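Local coordinates for CS6 fimbrial subunit B, CS6 fimbrial subunit A (Escherichia coli, PDB 4B9G), which is a pilin subunit of CS6, the fimbrial colonization factor of enterotoxigenic Escherichia coli, and probably helps the bacteria attach to host surfaces, at residues 40-45 against 108-113; 50-55 against 101-106; 35-40 against 83-88. One frame throughout, in Å; residues are numbered along the deposited sequence.

Contact 1: 40-45 against 108-113; sequences TVEMTI and SYTFSA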
loop_
_atom_site.group_PDB
_atom_site.type_symbol
_atom_site.label_atom_id
_atom_site.label_comp_id
_atom_site.label_asym_id
_atom_site.label_seq_id
_atom_site.Cartn_x
_atom_site.Cartn_y
_atom_site.Cartn_z
ATOM N N THR A 40 -7.390 -1.285 1.835
ATOM C CA THR A 40 -7.347 -1.564 0.399
ATOM C C THR A 40 -7.170 -0.234 -0.348
ATOM O O THR A 40 -7.348 0.874 0.214
ATOM C CB THR A 40 -8.544 -2.334 -0.025
ATOM O OG1 THR A 40 -8.626 -3.659 0.479
ATOM C CG2 THR A 40 -9.718 -1.599 0.024
ATOM N N VAL A 41 -6.776 -0.360 -1.603
ATOM C CA VAL A 41 -6.472 0.761 -2.486
ATOM C C VAL A 41 -7.197 0.507 -3.804
ATOM O O VAL A 41 -7.124 -0.609 -4.353
ATOM C CB VAL A 41 -4.959 0.850 -2.770
ATOM C CG1 VAL A 41 -4.639 2.075 -3.633
ATOM C CG2 VAL A 41 -4.161 0.853 -1.470
ATOM N N GLU A 42 -7.883 1.523 -4.324
ATOM C CA GLU A 42 -8.551 1.431 -5.625
ATOM C C GLU A 42 -8.108 2.600 -6.477
ATOM O O GLU A 42 -8.005 3.728 -5.988
ATOM C CB GLU A 42 -10.080 1.385 -5.466
ATOM C CG GLU A 42 -10.522 0.253 -4.523
ATOM C CD GLU A 42 -11.991 -0.129 -4.614
ATOM O OE1 GLU A 42 -12.793 0.622 -5.186
ATOM O OE2 GLU A 42 -12.357 -1.190 -4.085
ATOM N N MET A 43 -7.838 2.351 -7.755
ATOM C CA MET A 43 -7.436 3.417 -8.672
ATOM C C MET A 43 -7.864 3.115 -10.097
ATOM O O MET A 43 -7.975 1.975 -10.496
ATOM C CB MET A 43 -5.932 3.662 -8.643
ATOM C CG MET A 43 -5.089 2.498 -9.182
ATOM S SD MET A 43 -3.256 2.753 -9.112
ATOM C CE MET A 43 -2.915 2.694 -7.353
ATOM N N THR A 44 -8.146 4.142 -10.875
ATOM C CA THR A 44 -8.293 3.937 -12.334
ATOM C C THR A 44 -7.148 4.683 -12.988
ATOM O O THR A 44 -6.822 5.764 -12.619
ATOM C CB THR A 44 -9.683 4.363 -12.924
ATOM O OG1 THR A 44 -10.716 3.563 -12.351
ATOM C CG2 THR A 44 -9.745 4.185 -14.443
ATOM N N ILE A 45 -6.540 4.090 -13.973
ATOM C CA ILE A 45 -5.349 4.664 -14.574
ATOM C C ILE A 45 -5.732 5.798 -15.539
ATOM O O ILE A 45 -6.458 5.552 -16.509
ATOM C CB ILE A 45 -4.638 3.551 -15.343
ATOM C CG1 ILE A 45 -4.363 2.337 -14.426
ATOM C CG2 ILE A 45 -3.380 4.091 -15.988
ATOM C CD1 ILE A 45 -3.584 2.627 -13.157
ATOM N N SER A 108 -9.283 -0.235 -14.196
ATOM C CA SER A 108 -9.215 -0.105 -12.740
ATOM C C SER A 108 -8.322 -1.180 -12.101
ATOM O O SER A 108 -8.267 -2.321 -12.561
ATOM C CB SER A 108 -10.625 -0.166 -12.152
ATOM O OG SER A 108 -11.336 1.044 -12.375
ATOM N N TYR A 109 -7.636 -0.785 -11.030
ATOM C CA TYR A 109 -6.743 -1.655 -10.267
ATOM C C TYR A 109 -7.124 -1.596 -8.793
ATOM O O TYR A 109 -7.500 -0.540 -8.262
ATOM C CB TYR A 109 -5.267 -1.207 -10.430
ATOM C CG TYR A 109 -4.724 -1.516 -11.793
ATOM C CD1 TYR A 109 -5.135 -0.791 -12.902
ATOM C CD2 TYR A 109 -3.884 -2.608 -12.001
ATOM C CE1 TYR A 109 -4.691 -1.116 -14.176
ATOM C CE2 TYR A 109 -3.445 -2.946 -13.286
ATOM C CZ TYR A 109 -3.877 -2.209 -14.372
ATOM O OH TYR A 109 -3.480 -2.533 -15.647
ATOM N N THR A 110 -7.020 -2.734 -8.121
ATOM C CA THR A 110 -7.200 -2.784 -6.685
ATOM C C THR A 110 -6.023 -3.493 -6.051
ATOM O O THR A 110 -5.422 -4.390 -6.650
ATOM C CB THR A 110 -8.512 -3.462 -6.260
ATOM O OG1 THR A 110 -8.488 -4.829 -6.655
ATOM C CG2 THR A 110 -9.730 -2.737 -6.855
ATOM N N PHE A 111 -5.691 -3.067 -4.838
ATOM C CA PHE A 111 -4.587 -3.614 -4.064
ATOM C C PHE A 111 -5.034 -3.744 -2.613
ATOM O O PHE A 111 -5.966 -3.044 -2.170
ATOM C CB PHE A 111 -3.344 -2.706 -4.122
ATOM C CG PHE A 111 -2.847 -2.406 -5.523
ATOM C CD1 PHE A 111 -3.429 -1.402 -6.289
ATOM C CD2 PHE A 111 -1.766 -3.112 -6.062
ATOM C CE1 PHE A 111 -2.971 -1.125 -7.550
ATOM C CE2 PHE A 111 -1.296 -2.832 -7.340
ATOM C CZ PHE A 111 -1.888 -1.834 -8.083
ATOM N N SER A 112 -4.424 -4.574 -1.825
ATOM C CA SER A 112 -4.618 -4.837 -0.461
ATOM C C SER A 112 -3.300 -4.765 0.332
ATOM O O SER A 112 -2.270 -5.252 -0.141
ATOM C CB SER A 112 -5.371 -6.139 -0.241
ATOM O OG SER A 112 -4.634 -7.087 -0.799
ATOM N N ALA A 113 -3.354 -4.193 1.531
ATOM C CA ALA A 113 -2.266 -4.238 2.506
ATOM C C ALA A 113 -2.449 -5.470 3.373
ATOM O O ALA A 113 -3.469 -5.591 4.066
ATOM C CB ALA A 113 -2.301 -2.971 3.372
#
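Met43 reaches across from its strand to Tyr109 and Phe111 on the antiparallel strand 108-113, and its side chain is worth following outward. CB leaves the sheet on the same face as Val41, Tyr109 and Phe111. With CG between the backbone N and the carbonyl carbon (chi1 66°), the chain leans over the neighbouring strand, and Met43 CG comes to 3.9 Å from Tyr109 CB. Next, Met43 SD lies 4.2 Å from Phe111 CE1, a Met-aromatic contact approached obliquely, well off the ring normal. A bend at the last torsion (chi3 69°) brings the methyl in still closer, Met43 CE standing 3.8 Å from Phe111 CE1. Ile45, where the strand gives out, lays its CG1 3.5 Å from Tyr109 CE1, while its CD1 rests near both CD1 and CE1 of the same ring. The phenol oxygen of Tyr109 is held outside this pair by Ala90 O and Lys104 N, which fixes the far end of the ring.

Four backbone bonds join the strands, two at Val41-Phe111 and two at Met43-Tyr109; the shortest runs from Tyr109 N to Met43 O at 2.8 Å. On the opposite face the chemistry changes. Glu42 runs alongside Thr110, Glu42 CG meeting Thr110 CG2 at 3.9 Å, whereas Thr110 OG1 turns to Ser88. At the end of the pairing Thr44 OG1 and Ser108 OG share a hydrogen bond of 2.6 Å, with either hydroxyl able to donate. The pair thus has an apolar, sulfur-and-ring face turned to the interior of the immunoglobulin-like CssB domain and a polar face of hydroxyls and the Glu42 carboxylate, which has a weak, long ion pair with Arg22, consistent with a two-sided strand pair in a beta sandwich.

Contact 2: 50-55 against 101-106; sequences SAVKIV and FSVKEN
Ser50 O is gripped from the other segment by Val103 N, a nearly straight bond of 3.0 Å whose donor stands above the carbonyl plane. Ser102 CA adds a CA-H...O contact to the same oxygen, and a water lies 2.9 Å from Ser50 O and close to Val103 O as well; more acceptors surround this water than it has protons, so the bridge may not be made all the time. Further along, Val52 and Phe101 form a hydrogen-bonded antiparallel pair, with Phe101 N 2.9 Å from Val52 O and Val52 N bonded to Phe101 O.

A chi1 of 77° folds the Phe101 ring back over its own main chain, which brings CD1 to 3.3 Å from Val52 O. Val103 CG1 sits over one face of this ring, offset toward the rim, and also meets Val52 CG2 at 3.9 Å; the two valines cross at about a right angle. Ile45 and Tyr109 pack against Val103, joining the group to the interior.

Beyond this short pairing, strand 51-56 has strand 128-142 as its other neighbour, and there two residues, Ser50 and Ala51, are set against the single Tyr139, which makes a classic bulge at the start of a strand.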
loop_
_atom_site.group_PDB
_atom_site.type_symbol
_atom_site.label_atom_id
_atom_site.label_comp_id
_atom_site.label_asym_id
_atom_site.label_seq_id
_atom_site.Cartn_x
_atom_site.Cartn_y
_atom_site.Cartn_z
ATOM N N SER A 50 1.442 4.945 -18.229
ATOM C CA SER A 50 1.913 3.666 -18.682
ATOM C C SER A 50 2.323 2.691 -17.621
ATOM O O SER A 50 2.302 1.502 -17.856
ATOM C CB SER A 50 3.048 3.787 -19.707
ATOM O OG SER A 50 2.743 4.631 -20.727
ATOM N N ALA A 51 2.709 3.197 -16.454
ATOM C CA ALA A 51 3.199 2.337 -15.381
ATOM C C ALA A 51 2.913 2.963 -14.027
ATOM O O ALA A 51 2.780 4.192 -13.900
ATOM C CB ALA A 51 4.692 2.057 -15.538
ATOM N N VAL A 52 2.832 2.096 -13.023
ATOM C CA VAL A 52 2.542 2.465 -11.648
ATOM C C VAL A 52 3.546 1.819 -10.705
ATOM O O VAL A 52 3.880 0.658 -10.868
ATOM C CB VAL A 52 1.105 2.003 -11.249
ATOM C CG1 VAL A 52 0.857 2.145 -9.745
ATOM C CG2 VAL A 52 0.069 2.778 -12.062
ATOM N N LYS A 53 3.992 2.514 -9.691
ATOM C CA LYS A 53 4.677 2.076 -8.495
ATOM C C LYS A 53 3.750 2.262 -7.312
ATOM O O LYS A 53 3.130 3.320 -7.177
ATOM C CB LYS A 53 5.949 2.846 -8.258
ATOM C CG LYS A 53 6.758 2.548 -7.090
ATOM C CD LYS A 53 7.999 3.354 -6.954
ATOM C CE LYS A 53 8.868 2.991 -5.867
ATOM N NZ LYS A 53 10.002 3.936 -5.827
ATOM N N ILE A 54 3.675 1.248 -6.456
ATOM C CA ILE A 54 2.856 1.323 -5.245
ATOM C C ILE A 54 3.601 0.590 -4.132
ATOM O O ILE A 54 3.747 -0.633 -4.177
ATOM C CB ILE A 54 1.414 0.801 -5.504
ATOM C CG1 ILE A 54 0.617 0.823 -4.209
ATOM C CG2 ILE A 54 1.385 -0.583 -6.170
ATOM C CD1 ILE A 54 -0.850 0.555 -4.398
ATOM N N VAL A 55 4.118 1.287 -3.165
ATOM C CA VAL A 55 5.013 0.835 -2.152
ATOM C C VAL A 55 4.828 1.604 -0.833
ATOM O O VAL A 55 4.704 2.811 -0.865
ATOM C CB VAL A 55 6.486 0.875 -2.667
ATOM C CG1 VAL A 55 6.904 2.221 -2.844
ATOM C CG2 VAL A 55 7.409 0.259 -1.764
ATOM N N PHE A 101 5.356 -1.127 -12.618
ATOM C CA PHE A 101 4.922 -2.152 -13.557
ATOM C C PHE A 101 3.965 -1.525 -14.559
ATOM O O PHE A 101 3.257 -0.567 -14.260
ATOM C CB PHE A 101 4.303 -3.359 -12.843
ATOM C CG PHE A 101 2.879 -3.145 -12.351
ATOM C CD1 PHE A 101 2.600 -2.348 -11.258
ATOM C CD2 PHE A 101 1.820 -3.791 -12.976
ATOM C CE1 PHE A 101 1.282 -2.180 -10.813
ATOM C CE2 PHE A 101 0.505 -3.631 -12.545
ATOM C CZ PHE A 101 0.239 -2.826 -11.451
ATOM N N SER A 102 3.943 -2.076 -15.771
ATOM C CA SER A 102 3.120 -1.538 -16.845
ATOM C C SER A 102 1.643 -1.885 -16.643
ATOM O O SER A 102 1.285 -3.029 -16.324
ATOM C CB SER A 102 3.626 -2.048 -18.197
ATOM O OG SER A 102 4.945 -1.577 -18.408
ATOM N N VAL A 103 0.795 -0.876 -16.855
ATOM C CA VAL A 103 -0.647 -0.945 -16.628
ATOM C C VAL A 103 -1.410 -0.564 -17.890
ATOM O O VAL A 103 -0.850 -0.008 -18.827
ATOM C CB VAL A 103 -1.091 -0.011 -15.466
ATOM C CG1 VAL A 103 -0.521 -0.490 -14.140
ATOM C CG2 VAL A 103 -0.713 1.424 -15.728
ATOM N N LYS A 104 -2.690 -0.840 -17.917
ATOM C CA LYS A 104 -3.621 -0.491 -18.973
ATOM C C LYS A 104 -4.414 0.768 -18.636
ATOM O O LYS A 104 -5.122 0.824 -17.646
ATOM C CB LYS A 104 -4.556 -1.650 -19.400
ATOM C CG LYS A 104 -3.909 -2.934 -19.805
ATOM C CD LYS A 104 -4.921 -4.051 -20.164
ATOM C CE LYS A 104 -4.209 -5.249 -20.754
ATOM N NZ LYS A 104 -3.541 -5.105 -22.025
ATOM N N GLU A 105 -4.284 1.774 -19.491
ATOM C CA GLU A 105 -4.978 3.034 -19.219
ATOM C C GLU A 105 -6.499 2.859 -19.260
ATOM O O GLU A 105 -7.019 1.990 -19.964
ATOM C CB GLU A 105 -4.490 4.214 -20.100
ATOM C CG GLU A 105 -4.554 4.070 -21.603
ATOM C CD GLU A 105 -4.217 5.386 -22.323
ATOM O OE1 GLU A 105 -3.110 5.957 -22.096
ATOM O OE2 GLU A 105 -5.059 5.853 -23.136
ATOM N N ASN A 106 -7.187 3.661 -18.451
ATOM C CA ASN A 106 -8.650 3.671 -18.390
ATOM C C ASN A 106 -9.224 2.367 -17.891
ATOM O O ASN A 106 -10.337 1.978 -18.237
ATOM C CB ASN A 106 -9.243 4.020 -19.740
ATOM C CG ASN A 106 -8.960 5.438 -20.122
ATOM O OD1 ASN A 106 -9.028 6.338 -19.283
ATOM N ND2 ASN A 106 -8.611 5.653 -21.378
HETATM O O HOH W 1 1.699 0.351 -20.425
#

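Contact 3: 35-40 against 83-88; sequences NSQLYT and YIRKDS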
loop_
_atom_site.group_PDB
_atom_site.type_symbol
_atom_site.label_atom_id
_atom_site.label_comp_id
_atom_site.label_asym_id
_atom_site.label_seq_id
_atom_site.Cartn_x
_atom_site.Cartn_y
_atom_site.Cartn_z
ATOM N N ASN A 35 -2.095 -12.538 7.233
ATOM C CA ASN A 35 -2.752 -12.504 5.936
ATOM C C ASN A 35 -4.028 -11.665 5.903
ATOM O O ASN A 35 -4.663 -11.563 4.855
ATOM C CB ASN A 35 -3.049 -13.932 5.437
ATOM C CG ASN A 35 -2.937 -14.073 3.927
ATOM O OD1 ASN A 35 -2.067 -13.465 3.301
ATOM N ND2 ASN A 35 -3.818 -14.882 3.334
ATOM N N SER A 36 -4.424 -11.020 6.969
ATOM C CA SER A 36 -5.540 -10.110 7.051
ATOM C C SER A 36 -5.292 -8.838 6.284
ATOM O O SER A 36 -4.165 -8.363 6.220
ATOM C CB SER A 36 -5.957 -9.771 8.468
ATOM O OG SER A 36 -6.259 -10.845 9.251
ATOM N N GLN A 37 -6.366 -8.306 5.704
ATOM C CA GLN A 37 -6.274 -7.053 4.998
ATOM C C GLN A 37 -6.412 -5.890 5.969
ATOM O O GLN A 37 -7.401 -5.770 6.701
ATOM C CB GLN A 37 -7.369 -6.947 3.932
ATOM C CG GLN A 37 -7.275 -7.980 2.839
ATOM C CD GLN A 37 -8.486 -7.933 1.939
ATOM O OE1 GLN A 37 -8.717 -6.952 1.249
ATOM N NE2 GLN A 37 -9.285 -8.979 1.970
ATOM N N LEU A 38 -5.432 -4.987 5.970
ATOM C CA LEU A 38 -5.430 -3.822 6.858
ATOM C C LEU A 38 -6.108 -2.606 6.222
ATOM O O LEU A 38 -6.744 -1.807 6.930
ATOM C CB LEU A 38 -4.016 -3.483 7.269
ATOM C CG LEU A 38 -3.249 -4.608 7.968
ATOM C CD1 LEU A 38 -1.834 -4.138 8.345
ATOM C CD2 LEU A 38 -3.996 -5.147 9.188
ATOM N N TYR A 39 -5.939 -2.451 4.917
ATOM C CA TYR A 39 -6.608 -1.434 4.120
ATOM C C TYR A 39 -6.573 -1.905 2.671
ATOM O O TYR A 39 -5.799 -2.810 2.327
ATOM C CB TYR A 39 -5.996 -0.036 4.308
ATOM C CG TYR A 39 -4.582 0.179 3.811
ATOM C CD1 TYR A 39 -4.329 0.469 2.481
ATOM C CD2 TYR A 39 -3.502 0.129 4.680
ATOM C CE1 TYR A 39 -3.032 0.729 2.029
ATOM C CE2 TYR A 39 -2.199 0.377 4.243
ATOM C CZ TYR A 39 -1.970 0.693 2.915
ATOM O OH TYR A 39 -0.715 0.977 2.430
ATOM N N THR A 40 -7.390 -1.285 1.835
ATOM C CA THR A 40 -7.347 -1.564 0.399
ATOM C C THR A 40 -7.170 -0.234 -0.348
ATOM O O THR A 40 -7.348 0.874 0.214
ATOM C CB THR A 40 -8.544 -2.334 -0.025
ATOM O OG1 THR A 40 -8.626 -3.659 0.479
ATOM C CG2 THR A 40 -9.718 -1.599 0.024
ATOM N N TYR A 83 2.640 -5.952 3.519
ATOM C CA TYR A 83 3.059 -5.747 2.139
ATOM C C TYR A 83 1.823 -5.496 1.265
ATOM O O TYR A 83 0.680 -5.784 1.661
ATOM C CB TYR A 83 3.852 -6.940 1.580
ATOM C CG TYR A 83 3.083 -8.217 1.480
ATOM C CD1 TYR A 83 2.343 -8.526 0.349
ATOM C CD2 TYR A 83 3.083 -9.114 2.548
ATOM C CE1 TYR A 83 1.637 -9.725 0.287
ATOM C CE2 TYR A 83 2.391 -10.300 2.492
ATOM C CZ TYR A 83 1.668 -10.603 1.369
ATOM O OH TYR A 83 0.992 -11.797 1.276
ATOM N N ILE A 84 2.051 -4.977 0.063
ATOM C CA ILE A 84 0.982 -4.698 -0.895
ATOM C C ILE A 84 0.826 -5.847 -1.906
ATOM O O ILE A 84 1.800 -6.260 -2.559
ATOM C CB ILE A 84 1.278 -3.369 -1.659
ATOM C CG1 ILE A 84 1.227 -2.186 -0.684
ATOM C CG2 ILE A 84 0.330 -3.188 -2.844
ATOM C CD1 ILE A 84 -0.162 -1.783 -0.197
ATOM N N ARG A 85 -0.402 -6.346 -2.041
ATOM C CA ARG A 85 -0.790 -7.383 -2.996
ATOM C C ARG A 85 -1.743 -6.757 -4.027
ATOM O O ARG A 85 -2.668 -6.020 -3.647
ATOM C CB ARG A 85 -1.513 -8.511 -2.249
ATOM C CG ARG A 85 -1.864 -9.699 -3.114
ATOM C CD ARG A 85 -2.561 -10.810 -2.335
ATOM N NE ARG A 85 -3.922 -10.419 -1.981
ATOM C CZ ARG A 85 -4.582 -10.821 -0.897
ATOM N NH1 ARG A 85 -4.041 -11.642 -0.014
ATOM N NH2 ARG A 85 -5.801 -10.364 -0.689
ATOM N N LYS A 86 -1.531 -7.040 -5.312
ATOM C CA LYS A 86 -2.501 -6.615 -6.328
ATOM C C LYS A 86 -3.649 -7.610 -6.382
ATOM O O LYS A 86 -3.413 -8.808 -6.563
ATOM C CB LYS A 86 -1.831 -6.520 -7.699
ATOM C CG LYS A 86 -2.775 -6.017 -8.781
ATOM C CD LYS A 86 -2.091 -5.759 -10.135
ATOM C CE LYS A 86 -1.485 -6.984 -10.798
ATOM N NZ LYS A 86 -2.525 -7.934 -11.236
ATOM N N ASP A 87 -4.872 -7.105 -6.253
ATOM C CA ASP A 87 -6.070 -7.934 -6.304
ATOM C C ASP A 87 -6.910 -7.825 -7.579
ATOM O O ASP A 87 -7.777 -8.680 -7.803
ATOM C CB ASP A 87 -6.934 -7.720 -5.066
ATOM C CG ASP A 87 -6.326 -8.366 -3.822
ATOM O OD1 ASP A 87 -5.517 -9.307 -3.952
ATOM O OD2 ASP A 87 -6.673 -7.953 -2.704
ATOM N N SER A 88 -6.667 -6.837 -8.425
ATOM C CA SER A 88 -7.289 -6.815 -9.753
ATOM C C SER A 88 -6.561 -5.823 -10.640
ATOM O O SER A 88 -5.909 -4.895 -10.164
ATOM C CB SER A 88 -8.778 -6.480 -9.708
ATOM O OG SER A 88 -8.948 -5.136 -9.316
HETATM O O HOH W 2 0.804 -13.485 3.405
HETATM O O HOH W 3 -8.795 -6.877 -1.619
#
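Tyr39 and Ile84 meet at about a right angle, and they do so across strand 108-119, the shared neighbour of both segments in the immunoglobulin-like CssB sheet. No hydrogen bond joins 35-40 to 83-88 directly; side chains and waters span the gap. Turned by a chi1 of 66°, the Tyr39 ring reaches over Ala113 until Tyr39 OH lies 3.9 Å from Ile84 CD1. The hydroxyl itself is bonded to Tyr82 OH, and the Tyr82 ring meets that of Tyr39 edge-to-face. Phe93 packs on Ile84 in the same buried layer.

On the other side of the sheet the partners are polar. The Asn35 amide and the Tyr83 ring are turned 36° against each other, too far apart to bond, and a water bridges them: it donates to Asn35 OD1 at 2.9 Å and sits in the plane of the ring at its edge, 2.7 Å from Tyr83 OH. Asn35 OD1 also faces the edge of the Arg85 guanidinium, 4.3 Å from Arg85 NH1, while the Gln37 amide comes to that group obliquely. Arg85 packs on Ser112, whose OG is hydrogen-bonded to Asp87 OD2. A second water stands between Gln37 OE1 and Asp87 OD2, although other acceptors compete for its protons. At Thr110 the strand takes on an extra residue, Asp87 and Ser88 sharing that one partner in a classic bulge.

What fixes the guanidinium's rotation is a side-on, two-nitrogen salt bridge with Asp87: Arg85 NH2 reaches Asp87 OD2 over a longer 3.3 Å, and Arg85 NE meets the syn lone pair of Asp87 OD1 at 2.8 Å.

Running from the N terminus, the chain passes 35-40 and 40-45, which share Thr40 on strand 37-44, then 50-55. The first loop closes when 83-88 returns to 35-40 in contact 3. Next 101-106 closes contact 2, and 108-113 closes contact 1 around it, so contact 2 sits within the larger loop. Contact 3 crosses both. Strand 108-119 lies between strands 37-44 and 79-88, making contacts 1 and 3 neighbours in one sheet; Ile45 O to Asn106 N and Tyr109 OH to Lys104 N tie contact 1 to contact 2. All three lie in the CssB part of the engineered fusion, whose CssA-derived donor strand runs parallel to strand 21-28, itself paired with 37-44.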